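Local atomic coordinates of Xcc_ctr_pt (Xanthomonas campestris pv. campestris, PDB entry 6NJW), a protein that probably cleaves DNA by a two-metal mechanism, this chain being the C-terminal, Toprim-containing region of a Class 2 OLD family nuclease. Residues A[111-114]-A[115-119]; A[120-124]-A[125-129]; A[147-150]-A[151-154]; A[182-185]-A[186-189]; A[200-203]-A[204-207]. All blocks are in the same frame, centred on the assembly; numbering follows the deposited sequence.

All five contacts are local, each within one continuous run of chain, and they follow in series. Contacts 1 and 2 mark the two ends of helix 115-123, their centres about 11 Å apart, and contact 2 hands the chain on to strand 127-130, outermost within this chain in the parallel Toprim sheet. Contacts 3 and 4, equally far apart, pack helix 134-154 against helix 178-188 on the opposite side of the chain's centre from contact 2. Between centres, contact 3 is about 40 Å from contact 1 and 18 Å from contact 5, which leads into helix 208-226. Contacts 1 and 2 shape the helix-to-strand step at the sheet; contacts 3 and 4 belong to the packed helices.

Contact 1 (A[111-114]-A[115-119]); sequences EELD and ADEVI
D114 and E117 lie across each other at about a right angle, their carboxylate planes 41° apart, and each reaches the backbone of the other. D114 turns CG into the crowded position between its own N and carbonyl carbon (chi1 63°), which brings OD1 over the start of helix 115-123, where it accepts from E117 N at 2.7 Å. E117 sends an extended chain the other way, and its OE1 takes the N-H of D114 at 2.7 Å in an almost straight bond (171°). Each N-H approaches almost in line with the C-O bond of its carboxylate oxygen. The price of this double grip is that two acidic oxygens, D114 OD1 and E117 OE1, stand only 3.0 Å apart; the backbone N-H donors and the positive end of the helix dipole probably offset the repulsion. The first helical bond follows at once, V118 N to D114 O at 2.8 Å. Beside the polar pair, L113 CB packs on V118 CG2 at 3.6 Å, and V118 also leans on L97, I98 and L101 of helix 93-104. D116 turns its carboxylate elsewhere, to a salt bridge with R83. With D114 as N-cap and E117 three residues on, the pair is a capping box, and L113 against V118, the residues at N' and N4, adds the hydrophobic staple that often accompanies it at a helix N-terminus.

Contact 2 (A[120-124]-A[125-129]); sequences KLAEQ and YGYFV
A122 O is gripped by two backbone N-H groups, Y125 N at 3.0 Å and Y127 N at 3.2 Å, which come from opposite faces of its carbonyl plane. With G126 N bonded to E123 O at 3.1 Å, the Y127-to-A122 bond makes a Schellman motif that closes helix 115-123. G126 is its C' residue, with positive phi (80°), a backbone shape that favours glycine; E123 to G126 is also a type I beta turn. Round this polar centre the side chains close in. A122 CB meets Y127 CB at 4.0 Å, while L121 CD1 slants across to Y125 CE2. The E123 and F128 side chains cross at about a right angle, carboxylate and ring planes 48° apart, with E123 CG 3.7 Å from F128 CD1. The next shell fixes the rings: Y125 OH bonds to E105, Y127 OH to H77, and F128 rests on S212, A213 and H216 of helix 208-226. Backbone bonds from G126 and F128 to I79, and from F128 to T81, seat the chain beside strand 77-82 as the outermost strand, within this chain, of the parallel Toprim sheet; the F128 side chain lies about 9 Å from the bound magnesium ion. One water ties helix end to strand, donating to E123 OE2 at 2.8 Å and accepting from V129 N at 2.8 Å.

Contact 3 (A[147-150]-A[151-154]); sequences MQEV and IREE
V150 O takes the N-H of E154 at 2.8 Å, the shortest of four successive backbone bonds in the last two turns of alpha-helix 134-154. The donor stands nearly in line with the V150 carbonyl, and the same i to i+4 pattern joins I151 N to M147 O, R152 N to Q148 O and E153 N to E149 O. Along the helix, side chains four residues apart run as neighbours. V150 and E154 lie side by side and point the same way; E154 keeps CG anti to its carbonyl carbon (chi1 -69°), which sets CG beside V150 CG1 at 4.1 Å, and the bend at chi2 then turns the carboxylate. Q148 and R152 also run together, Q148 CG touching R152 CD at 4.0 Å, but their flat ends are turned almost perpendicular, amide and guanidinium planes 82° apart. The amide of Q148 finds its partner on helix 160-171, where NE2 bonds to Q167. E149 crosses R152 at a slant, with OE1 4.5 Å from R152 NE; the oxygen sits off the flat of the guanidinium, so the attraction is purely electrostatic and weak. M147, V150 and I151 face the helical bundle: M147 packs on L197, V150 on F193 and A196, and I151 on L166 and L181. The acids E149 and E153 are exposed, as is R152, though it touches L163 of helix 160-171. I151 lays its CG1 close over the backbone, 3.2 Å from M147 O.

Contact 4 (A[182-185]-A[186-189]); sequences LRLI and ERIG
The I188 side chain folds over the backbone of L184 on the packed side of this helix end, with I188 CG1 3.4 Å from L184 O. L184, I185 and I188 are all buried: L184 fits against L155 and L158, I185 against E135 and F193, and I188 against E154, L155 and F193, so this face of helix 178-188 is packed against helices 134-154 and 190-197 and the loop after helix 134-154. On the exposed side, R183 and R187 run side by side in the same direction, their guanidinium planes 37° apart. Both bend at the third torsion, and R187 NH1 rests near R183 CG at 3.9 Å. R187 NH2 meets L184 CD2 at 3.7 Å, where the arginine crosses the leucine obliquely at the border of the two sides. The helical bonds are regular, from E186 N to L182 O at 2.8 Å down to G189 N to I185 O at 2.9 Å, the last less straight (134°). G189 then leaves the helix with positive phi and serves as N-cap of helix 190-197, so a single glycine carries the bend between two helices. Chemically, the guanidinium end of R187 rests on the aliphatic stem of R183, not on its charged end, which probably limits their repulsion; across the turn the directed polar bonds are those of the backbone, and the side chains meet by van der Waals contact.

Contact 5 (A[200-203]-A[204-207]); sequences SVSE and DVCP
E203 and D204 carry the flat groups of this turn, two carboxylates used in different ways. E203 bends sharply at its second torsion (chi2 -91°) and lays one face of its carboxylate over the backbone of D204, with CD 3.3 Å from D204 N; the N-H makes no hydrogen bond to it. OE2 has a weak, long ion pair with R211. The D204 carboxylate turns instead to S202: its OD1 accepts from S202 OG at 2.5 Å, the hydroxyl standing tilted out of the carboxylate plane. This distance is very short and its exact value should be read with caution. Both S202 OG and D204 CG sit between the N and carbonyl carbon of their own residues (chi1 65° and 59°), and this pair of torsions swings the two groups together. The backbone beneath makes two overlapping i to i+3 turns of 3-10 type, V205 N to S202 O and C206 N to E203 O, each 3.3 Å long with the donor well above the carbonyl plane. V205 CG2 packs over S202 O at 3.4 Å. This surface turn links helix 190-197 to helix 208-226, of which P207 is the N-cap. V201 wedges between L143 of helix 134-154 and A37 and F38 of helix 29-41; C206 and P207 also touch F38, and P207 reaches E137 and L138 of helix 134-154.

Contact 1 (A[111-114]-A[115-119])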
loop_
_atom_site.group_PDB
_atom_site.type_symbol
_atom_site.label_atom_id
_atom_site.label_comp_id
_atom_site.label_asym_id
_atom_site.label_seq_id
_atom_site.Cartn_x
_atom_site.Cartn_y
_atom_site.Cartn_z
ATOM N N GLU A 111 -4.656 -17.249 18.204
ATOM C CA GLU A 111 -3.838 -18.337 17.668
ATOM C C GLU A 111 -4.668 -19.385 16.940
ATOM O O GLU A 111 -4.152 -20.067 16.046
ATOM C CB GLU A 111 -3.044 -19.012 18.791
ATOM C CG GLU A 111 -1.987 -18.133 19.408
ATOM C CD GLU A 111 -1.116 -17.474 18.361
ATOM O OE1 GLU A 111 -0.669 -18.175 17.416
ATOM O OE2 GLU A 111 -0.891 -16.248 18.487
ATOM N N GLU A 112 -5.938 -19.539 17.305
ATOM C CA GLU A 112 -6.750 -20.608 16.745
ATOM C C GLU A 112 -7.466 -20.214 15.458
ATOM O O GLU A 112 -8.257 -21.008 14.940
ATOM C CB GLU A 112 -7.764 -21.098 17.782
ATOM C CG GLU A 112 -7.139 -21.770 19.004
ATOM C CD GLU A 112 -6.053 -22.794 18.655
ATOM O OE1 GLU A 112 -6.281 -23.652 17.769
ATOM O OE2 GLU A 112 -4.968 -22.742 19.282
ATOM N N LEU A 113 -7.202 -19.027 14.914
ATOM C CA LEU A 113 -7.837 -18.617 13.669
ATOM C C LEU A 113 -6.967 -19.018 12.488
ATOM O O LEU A 113 -5.736 -18.966 12.568
ATOM C CB LEU A 113 -8.077 -17.106 13.650
ATOM C CG LEU A 113 -8.813 -16.557 14.866
ATOM C CD1 LEU A 113 -8.971 -15.045 14.772
ATOM C CD2 LEU A 113 -10.163 -17.238 14.979
ATOM N N ASP A 114 -7.607 -19.425 11.395
ATOM C CA ASP A 114 -6.823 -19.657 10.193
ATOM C C ASP A 114 -6.513 -18.319 9.527
ATOM O O ASP A 114 -7.004 -17.266 9.944
ATOM C CB ASP A 114 -7.535 -20.632 9.242
ATOM C CG ASP A 114 -8.875 -20.115 8.711
ATOM O OD1 ASP A 114 -9.087 -18.883 8.591
ATOM O OD2 ASP A 114 -9.735 -20.970 8.386
ATOM N N ALA A 115 -5.679 -18.365 8.487
ATOM C CA ALA A 115 -5.198 -17.129 7.876
ATOM C C ALA A 115 -6.358 -16.258 7.405
ATOM O O ALA A 115 -6.419 -15.064 7.715
ATOM C CB ALA A 115 -4.244 -17.451 6.723
ATOM N N ASP A 116 -7.315 -16.848 6.685
ATOM C CA ASP A 116 -8.426 -16.048 6.186
ATOM C C ASP A 116 -9.272 -15.486 7.322
ATOM O O ASP A 116 -9.790 -14.373 7.208
ATOM C CB ASP A 116 -9.278 -16.871 5.219
ATOM C CG ASP A 116 -8.681 -16.918 3.814
ATOM O OD1 ASP A 116 -7.724 -16.160 3.536
ATOM O OD2 ASP A 116 -9.164 -17.713 2.983
ATOM N N GLU A 117 -9.399 -16.211 8.435
ATOM C CA GLU A 117 -10.096 -15.647 9.588
ATOM C C GLU A 117 -9.306 -14.492 10.211
ATOM O O GLU A 117 -9.894 -13.493 10.640
ATOM C CB GLU A 117 -10.364 -16.737 10.634
ATOM C CG GLU A 117 -11.481 -17.728 10.254
ATOM C CD GLU A 117 -11.426 -19.026 11.067
ATOM O OE1 GLU A 117 -10.321 -19.561 11.294
ATOM O OE2 GLU A 117 -12.491 -19.501 11.499
ATOM N N VAL A 118 -7.982 -14.622 10.306
ATOM C CA VAL A 118 -7.177 -13.515 10.821
ATOM C C VAL A 118 -7.304 -12.308 9.899
ATOM O O VAL A 118 -7.403 -11.162 10.356
ATOM C CB VAL A 118 -5.716 -13.962 10.998
ATOM C CG1 VAL A 118 -4.766 -12.754 11.134
ATOM C CG2 VAL A 118 -5.605 -14.872 12.210
ATOM N N ILE A 119 -7.360 -12.555 8.592
ATOM C CA ILE A 119 -7.435 -11.472 7.617
ATOM C C ILE A 119 -8.780 -10.751 7.696
ATOM O O ILE A 119 -8.834 -9.516 7.683
ATOM C CB ILE A 119 -7.153 -12.018 6.205
ATOM C CG1 ILE A 119 -5.665 -12.358 6.072
ATOM C CG2 ILE A 119 -7.547 -11.005 5.147
ATOM C CD1 ILE A 119 -5.312 -13.167 4.832
#

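Contact 2 (A[120-124]-A[125-129])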
loop_
_atom_site.group_PDB
_atom_site.type_symbol
_atom_site.label_atom_id
_atom_site.label_comp_id
_atom_site.label_asym_id
_atom_site.label_seq_id
_atom_site.Cartn_x
_atom_site.Cartn_y
_atom_site.Cartn_z
ATOM N N LYS A 120 -9.890 -11.491 7.770
ATOM C CA LYS A 120 -11.183 -10.795 7.807
ATOM C C LYS A 120 -11.432 -10.111 9.153
ATOM O O LYS A 120 -12.130 -9.088 9.208
ATOM C CB LYS A 120 -12.322 -11.753 7.464
ATOM C CG LYS A 120 -12.599 -12.817 8.490
ATOM C CD LYS A 120 -13.618 -13.818 7.919
ATOM C CE LYS A 120 -14.118 -14.808 8.976
ATOM N NZ LYS A 120 -14.978 -15.868 8.365
ATOM N N LEU A 121 -10.862 -10.635 10.243
ATOM C CA LEU A 121 -10.890 -9.897 11.504
ATOM C C LEU A 121 -10.119 -8.590 11.388
ATOM O O LEU A 121 -10.575 -7.539 11.864
ATOM C CB LEU A 121 -10.301 -10.752 12.631
ATOM C CG LEU A 121 -10.108 -10.102 14.002
ATOM C CD1 LEU A 121 -11.417 -9.523 14.544
ATOM C CD2 LEU A 121 -9.504 -11.118 14.990
ATOM N N ALA A 122 -8.954 -8.634 10.742
ATOM C CA ALA A 122 -8.073 -7.476 10.744
ATOM C C ALA A 122 -8.664 -6.317 9.957
ATOM O O ALA A 122 -8.374 -5.155 10.266
ATOM C CB ALA A 122 -6.705 -7.862 10.196
ATOM N N GLU A 123 -9.518 -6.600 8.966
ATOM C CA GLU A 123 -10.168 -5.515 8.227
ATOM C C GLU A 123 -10.999 -4.628 9.134
ATOM O O GLU A 123 -11.181 -3.442 8.836
ATOM C CB GLU A 123 -11.046 -6.071 7.095
ATOM C CG GLU A 123 -10.211 -6.687 5.984
ATOM C CD GLU A 123 -10.983 -6.925 4.684
ATOM O OE1 GLU A 123 -12.204 -6.704 4.645
ATOM O OE2 GLU A 123 -10.353 -7.336 3.693
ATOM N N GLN A 124 -11.532 -5.181 10.226
ATOM C CA GLN A 124 -12.320 -4.370 11.151
ATOM C C GLN A 124 -11.497 -3.238 11.754
ATOM O O GLN A 124 -12.037 -2.171 12.081
ATOM C CB GLN A 124 -12.885 -5.254 12.261
ATOM C CG GLN A 124 -13.971 -6.210 11.820
ATOM C CD GLN A 124 -14.632 -6.850 13.017
ATOM O OE1 GLN A 124 -15.430 -6.217 13.711
ATOM N NE2 GLN A 124 -14.265 -8.084 13.295
ATOM N N TYR A 125 -10.190 -3.434 11.883
ATOM C CA TYR A 125 -9.319 -2.428 12.469
ATOM C C TYR A 125 -8.609 -1.606 11.410
ATOM O O TYR A 125 -7.669 -0.873 11.736
ATOM C CB TYR A 125 -8.306 -3.102 13.408
ATOM C CG TYR A 125 -9.013 -3.768 14.564
ATOM C CD1 TYR A 125 -9.499 -3.024 15.628
ATOM C CD2 TYR A 125 -9.252 -5.142 14.563
ATOM C CE1 TYR A 125 -10.168 -3.632 16.678
ATOM C CE2 TYR A 125 -9.923 -5.753 15.603
ATOM C CZ TYR A 125 -10.374 -4.996 16.659
ATOM O OH TYR A 125 -11.050 -5.620 17.690
ATOM N N GLY A 126 -9.032 -1.714 10.150
ATOM C CA GLY A 126 -8.384 -0.963 9.085
ATOM C C GLY A 126 -7.093 -1.545 8.564
ATOM O O GLY A 126 -6.281 -0.814 7.993
ATOM N N TYR A 127 -6.878 -2.847 8.713
ATOM C CA TYR A 127 -5.662 -3.497 8.242
ATOM C C TYR A 127 -6.023 -4.354 7.036
ATOM O O TYR A 127 -6.823 -5.283 7.164
ATOM C CB TYR A 127 -5.041 -4.357 9.348
ATOM C CG TYR A 127 -4.755 -3.636 10.673
ATOM C CD1 TYR A 127 -4.597 -2.250 10.727
ATOM C CD2 TYR A 127 -4.653 -4.358 11.872
ATOM C CE1 TYR A 127 -4.327 -1.600 11.943
ATOM C CE2 TYR A 127 -4.399 -3.723 13.088
ATOM C CZ TYR A 127 -4.226 -2.352 13.121
ATOM O OH TYR A 127 -3.958 -1.733 14.329
ATOM N N PHE A 128 -5.431 -4.053 5.875
ATOM C CA PHE A 128 -5.919 -4.614 4.619
ATOM C C PHE A 128 -4.783 -5.297 3.882
ATOM O O PHE A 128 -3.650 -4.796 3.863
ATOM C CB PHE A 128 -6.559 -3.523 3.721
ATOM C CG PHE A 128 -7.826 -2.959 4.289
ATOM C CD1 PHE A 128 -9.024 -3.645 4.168
ATOM C CD2 PHE A 128 -7.811 -1.764 4.983
ATOM C CE1 PHE A 128 -10.199 -3.136 4.724
ATOM C CE2 PHE A 128 -8.968 -1.248 5.545
ATOM C CZ PHE A 128 -10.166 -1.929 5.423
ATOM N N VAL A 129 -5.081 -6.445 3.277
ATOM C CA VAL A 129 -4.058 -7.242 2.611
ATOM C C VAL A 129 -4.356 -7.297 1.115
ATOM O O VAL A 129 -5.512 -7.400 0.692
ATOM C CB VAL A 129 -3.929 -8.663 3.210
ATOM C CG1 VAL A 129 -3.816 -8.606 4.727
ATOM C CG2 VAL A 129 -5.092 -9.524 2.832
HETATM O O HOH W 1 -7.576 -7.599 3.823
#

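Contact 3 (A[147-150]-A[151-154])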
loop_
_atom_site.group_PDB
_atom_site.type_symbol
_atom_site.label_atom_id
_atom_site.label_comp_id
_atom_site.label_asym_id
_atom_site.label_seq_id
_atom_site.Cartn_x
_atom_site.Cartn_y
_atom_site.Cartn_z
ATOM N N MET A 147 3.831 2.144 -17.348
ATOM C CA MET A 147 4.993 1.552 -16.700
ATOM C C MET A 147 6.083 1.241 -17.717
ATOM O O MET A 147 7.272 1.386 -17.413
ATOM C CB MET A 147 4.574 0.307 -15.924
ATOM C CG MET A 147 3.692 0.658 -14.721
ATOM S SD MET A 147 2.915 -0.741 -13.922
ATOM C CE MET A 147 4.335 -1.463 -13.077
ATOM N N GLN A 148 5.699 0.851 -18.937
ATOM C CA GLN A 148 6.686 0.687 -19.996
ATOM C C GLN A 148 7.432 1.987 -20.260
ATOM O O GLN A 148 8.660 1.989 -20.381
ATOM C CB GLN A 148 6.017 0.187 -21.274
ATOM C CG GLN A 148 6.986 0.032 -22.444
ATOM C CD GLN A 148 6.302 -0.496 -23.689
ATOM O OE1 GLN A 148 5.167 -0.119 -23.995
ATOM N NE2 GLN A 148 6.982 -1.384 -24.408
ATOM N N GLU A 149 6.714 3.108 -20.338
ATOM C CA GLU A 149 7.388 4.356 -20.677
ATOM C C GLU A 149 8.349 4.783 -19.577
ATOM O O GLU A 149 9.442 5.290 -19.866
ATOM C CB GLU A 149 6.371 5.462 -20.966
ATOM C CG GLU A 149 6.945 6.623 -21.794
ATOM C CD GLU A 149 7.773 6.160 -23.003
ATOM O OE1 GLU A 149 9.010 5.989 -22.865
ATOM O OE2 GLU A 149 7.181 5.970 -24.095
ATOM N N VAL A 150 7.972 4.574 -18.309
ATOM C CA VAL A 150 8.892 4.876 -17.214
ATOM C C VAL A 150 10.149 4.020 -17.327
ATOM O O VAL A 150 11.274 4.530 -17.274
ATOM C CB VAL A 150 8.207 4.683 -15.849
ATOM C CG1 VAL A 150 9.218 4.892 -14.724
ATOM C CG2 VAL A 150 7.028 5.656 -15.697
ATOM N N ILE A 151 9.975 2.709 -17.487
ATOM C CA ILE A 151 11.128 1.810 -17.530
ATOM C C ILE A 151 12.091 2.229 -18.636
ATOM O O ILE A 151 13.296 2.373 -18.414
ATOM C CB ILE A 151 10.661 0.355 -17.702
ATOM C CG1 ILE A 151 9.930 -0.103 -16.440
ATOM C CG2 ILE A 151 11.857 -0.573 -18.011
ATOM C CD1 ILE A 151 9.162 -1.411 -16.610
ATOM N N ARG A 152 11.560 2.483 -19.836
ATOM C CA ARG A 152 12.412 2.842 -20.965
ATOM C C ARG A 152 13.054 4.209 -20.785
ATOM O O ARG A 152 14.168 4.438 -21.277
ATOM C CB ARG A 152 11.602 2.775 -22.258
ATOM C CG ARG A 152 11.381 1.345 -22.710
ATOM C CD ARG A 152 10.537 1.223 -23.982
ATOM N NE ARG A 152 10.679 2.360 -24.891
ATOM C CZ ARG A 152 11.791 2.686 -25.552
ATOM N NH1 ARG A 152 12.900 1.973 -25.410
ATOM N NH2 ARG A 152 11.796 3.746 -26.354
ATOM N N GLU A 153 12.402 5.121 -20.062
ATOM C CA GLU A 153 13.043 6.403 -19.790
ATOM C C GLU A 153 14.096 6.296 -18.696
ATOM O O GLU A 153 15.105 7.009 -18.739
ATOM C CB GLU A 153 12.007 7.461 -19.397
ATOM C CG GLU A 153 12.570 8.872 -19.497
ATOM C CD GLU A 153 11.624 9.940 -18.993
ATOM O OE1 GLU A 153 10.435 9.947 -19.396
ATOM O OE2 GLU A 153 12.083 10.784 -18.192
ATOM N N GLU A 154 13.885 5.426 -17.712
ATOM C CA GLU A 154 14.854 5.284 -16.633
ATOM C C GLU A 154 16.003 4.361 -17.017
ATOM O O GLU A 154 17.110 4.499 -16.484
ATOM C CB GLU A 154 14.156 4.752 -15.378
ATOM C CG GLU A 154 13.206 5.748 -14.742
ATOM C CD GLU A 154 13.939 6.952 -14.194
ATOM O OE1 GLU A 154 15.043 6.767 -13.639
ATOM O OE2 GLU A 154 13.414 8.076 -14.322
#

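Contact 4 (A[182-185]-A[186-189])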
loop_
_atom_site.group_PDB
_atom_site.type_symbol
_atom_site.label_atom_id
_atom_site.label_comp_id
_atom_site.label_asym_id
_atom_site.label_seq_id
_atom_site.Cartn_x
_atom_site.Cartn_y
_atom_site.Cartn_z
ATOM N N LEU A 182 10.082 -6.950 -11.756
ATOM C CA LEU A 182 10.518 -6.426 -10.472
ATOM C C LEU A 182 12.016 -6.172 -10.453
ATOM O O LEU A 182 12.469 -5.247 -9.777
ATOM C CB LEU A 182 10.099 -7.371 -9.348
ATOM C CG LEU A 182 8.569 -7.444 -9.229
ATOM C CD1 LEU A 182 8.148 -8.470 -8.197
ATOM C CD2 LEU A 182 7.982 -6.079 -8.902
ATOM N N ARG A 183 12.794 -6.968 -11.194
ATOM C CA ARG A 183 14.226 -6.700 -11.309
ATOM C C ARG A 183 14.472 -5.330 -11.931
ATOM O O ARG A 183 15.298 -4.552 -11.444
ATOM C CB ARG A 183 14.901 -7.817 -12.133
ATOM C CG ARG A 183 16.432 -7.795 -12.132
ATOM C CD ARG A 183 17.041 -9.101 -12.760
ATOM N NE ARG A 183 16.356 -10.289 -12.262
ATOM C CZ ARG A 183 15.885 -11.266 -13.032
ATOM N NH1 ARG A 183 16.060 -11.221 -14.344
ATOM N NH2 ARG A 183 15.243 -12.291 -12.486
ATOM N N LEU A 184 13.755 -5.003 -12.993
ATOM C CA LEU A 184 13.940 -3.688 -13.603
ATOM C C LEU A 184 13.513 -2.568 -12.655
ATOM O O LEU A 184 14.215 -1.557 -12.513
ATOM C CB LEU A 184 13.167 -3.618 -14.920
ATOM C CG LEU A 184 13.599 -4.658 -15.964
ATOM C CD1 LEU A 184 12.684 -4.662 -17.188
ATOM C CD2 LEU A 184 15.078 -4.491 -16.374
ATOM N N ILE A 185 12.372 -2.735 -11.985
ATOM C CA ILE A 185 11.896 -1.694 -11.071
ATOM C C ILE A 185 12.875 -1.494 -9.917
ATOM O O ILE A 185 13.182 -0.358 -9.537
ATOM C CB ILE A 185 10.482 -2.040 -10.571
ATOM C CG1 ILE A 185 9.475 -1.921 -11.723
ATOM C CG2 ILE A 185 10.096 -1.129 -9.405
ATOM C CD1 ILE A 185 8.064 -2.477 -11.385
ATOM N N GLU A 186 13.391 -2.587 -9.346
ATOM C CA GLU A 186 14.375 -2.455 -8.271
ATOM C C GLU A 186 15.671 -1.814 -8.767
ATOM O O GLU A 186 16.323 -1.066 -8.023
ATOM C CB GLU A 186 14.631 -3.829 -7.644
ATOM C CG GLU A 186 15.817 -3.910 -6.692
ATOM C CD GLU A 186 15.594 -3.187 -5.357
ATOM O OE1 GLU A 186 16.593 -2.720 -4.756
ATOM O OE2 GLU A 186 14.426 -3.096 -4.906
ATOM N N ARG A 187 16.041 -2.044 -10.029
ATOM C CA ARG A 187 17.236 -1.385 -10.562
ATOM C C ARG A 187 17.025 0.124 -10.672
ATOM O O ARG A 187 17.923 0.916 -10.359
ATOM C CB ARG A 187 17.603 -1.988 -11.923
ATOM C CG ARG A 187 18.911 -1.444 -12.512
ATOM C CD ARG A 187 19.317 -2.216 -13.755
ATOM N NE ARG A 187 19.424 -3.640 -13.474
ATOM C CZ ARG A 187 19.120 -4.596 -14.342
ATOM N NH1 ARG A 187 19.215 -5.871 -13.985
ATOM N NH2 ARG A 187 18.708 -4.278 -15.564
ATOM N N ILE A 188 15.831 0.543 -11.090
ATOM C CA ILE A 188 15.514 1.968 -11.116
ATOM C C ILE A 188 15.458 2.534 -9.701
ATOM O O ILE A 188 15.874 3.674 -9.456
ATOM C CB ILE A 188 14.186 2.165 -11.862
ATOM C CG1 ILE A 188 14.330 1.723 -13.313
ATOM C CG2 ILE A 188 13.687 3.622 -11.739
ATOM C CD1 ILE A 188 13.004 1.603 -14.059
ATOM N N GLY A 189 14.991 1.743 -8.745
ATOM C CA GLY A 189 14.689 2.229 -7.414
ATOM C C GLY A 189 13.187 2.188 -7.222
ATOM O O GLY A 189 12.444 2.772 -8.007
#

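Contact 5 (A[200-203]-A[204-207])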
loop_
_atom_site.group_PDB
_atom_site.type_symbol
_atom_site.label_atom_id
_atom_site.label_comp_id
_atom_site.label_asym_id
_atom_site.label_seq_id
_atom_site.Cartn_x
_atom_site.Cartn_y
_atom_site.Cartn_z
ATOM N N SER A 200 0.471 9.126 -13.522
ATOM C CA SER A 200 -0.387 8.384 -14.435
ATOM C C SER A 200 -1.561 7.695 -13.757
ATOM O O SER A 200 -2.488 7.268 -14.447
ATOM C CB SER A 200 0.427 7.319 -15.183
ATOM O OG SER A 200 1.449 7.920 -15.954
ATOM N N VAL A 201 -1.543 7.531 -12.436
ATOM C CA VAL A 201 -2.594 6.736 -11.822
ATOM C C VAL A 201 -3.916 7.489 -11.934
ATOM O O VAL A 201 -3.959 8.725 -12.017
ATOM C CB VAL A 201 -2.248 6.386 -10.361
ATOM C CG1 VAL A 201 -0.789 5.840 -10.268
ATOM C CG2 VAL A 201 -2.416 7.594 -9.471
ATOM N N SER A 202 -4.998 6.734 -11.994
ATOM C CA SER A 202 -6.331 7.289 -12.150
ATOM C C SER A 202 -7.249 6.516 -11.225
ATOM O O SER A 202 -6.897 5.432 -10.743
ATOM C CB SER A 202 -6.825 7.187 -13.602
ATOM O OG SER A 202 -6.976 5.824 -13.967
ATOM N N GLU A 203 -8.436 7.078 -10.983
ATOM C CA GLU A 203 -9.347 6.461 -10.027
ATOM C C GLU A 203 -9.694 5.032 -10.424
ATOM O O GLU A 203 -9.759 4.144 -9.565
ATOM C CB GLU A 203 -10.619 7.306 -9.881
ATOM C CG GLU A 203 -11.838 6.555 -9.347
ATOM C CD GLU A 203 -12.683 5.948 -10.450
ATOM O OE1 GLU A 203 -12.686 6.494 -11.573
ATOM O OE2 GLU A 203 -13.336 4.914 -10.196
ATOM N N ASP A 204 -9.900 4.778 -11.719
ATOM C CA ASP A 204 -10.416 3.471 -12.119
ATOM C C ASP A 204 -9.390 2.336 -12.022
ATOM O O ASP A 204 -9.797 1.170 -12.088
ATOM C CB ASP A 204 -10.990 3.531 -13.547
ATOM C CG ASP A 204 -9.964 3.958 -14.578
ATOM O OD1 ASP A 204 -9.242 4.946 -14.325
ATOM O OD2 ASP A 204 -9.878 3.306 -15.643
ATOM N N VAL A 205 -8.094 2.615 -11.871
ATOM C CA VAL A 205 -7.108 1.543 -11.709
ATOM C C VAL A 205 -6.622 1.428 -10.261
ATOM O O VAL A 205 -5.541 0.886 -10.012
ATOM C CB VAL A 205 -5.919 1.706 -12.671
ATOM C CG1 VAL A 205 -6.386 1.632 -14.121
ATOM C CG2 VAL A 205 -5.149 3.013 -12.393
ATOM N N CYS A 206 -7.381 1.930 -9.300
ATOM C CA CYS A 206 -6.943 1.861 -7.906
ATOM C C CYS A 206 -7.129 0.444 -7.381
ATOM O O CYS A 206 -8.246 -0.079 -7.432
ATOM C CB CYS A 206 -7.729 2.843 -7.035
ATOM S SG CYS A 206 -7.130 2.945 -5.309
ATOM N N PRO A 207 -6.083 -0.199 -6.858
ATOM C CA PRO A 207 -6.273 -1.508 -6.229
ATOM C C PRO A 207 -7.259 -1.405 -5.082
ATOM O O PRO A 207 -7.304 -0.402 -4.363
ATOM C CB PRO A 207 -4.869 -1.877 -5.729
ATOM C CG PRO A 207 -3.930 -1.029 -6.539
ATOM C CD PRO A 207 -4.681 0.239 -6.838
#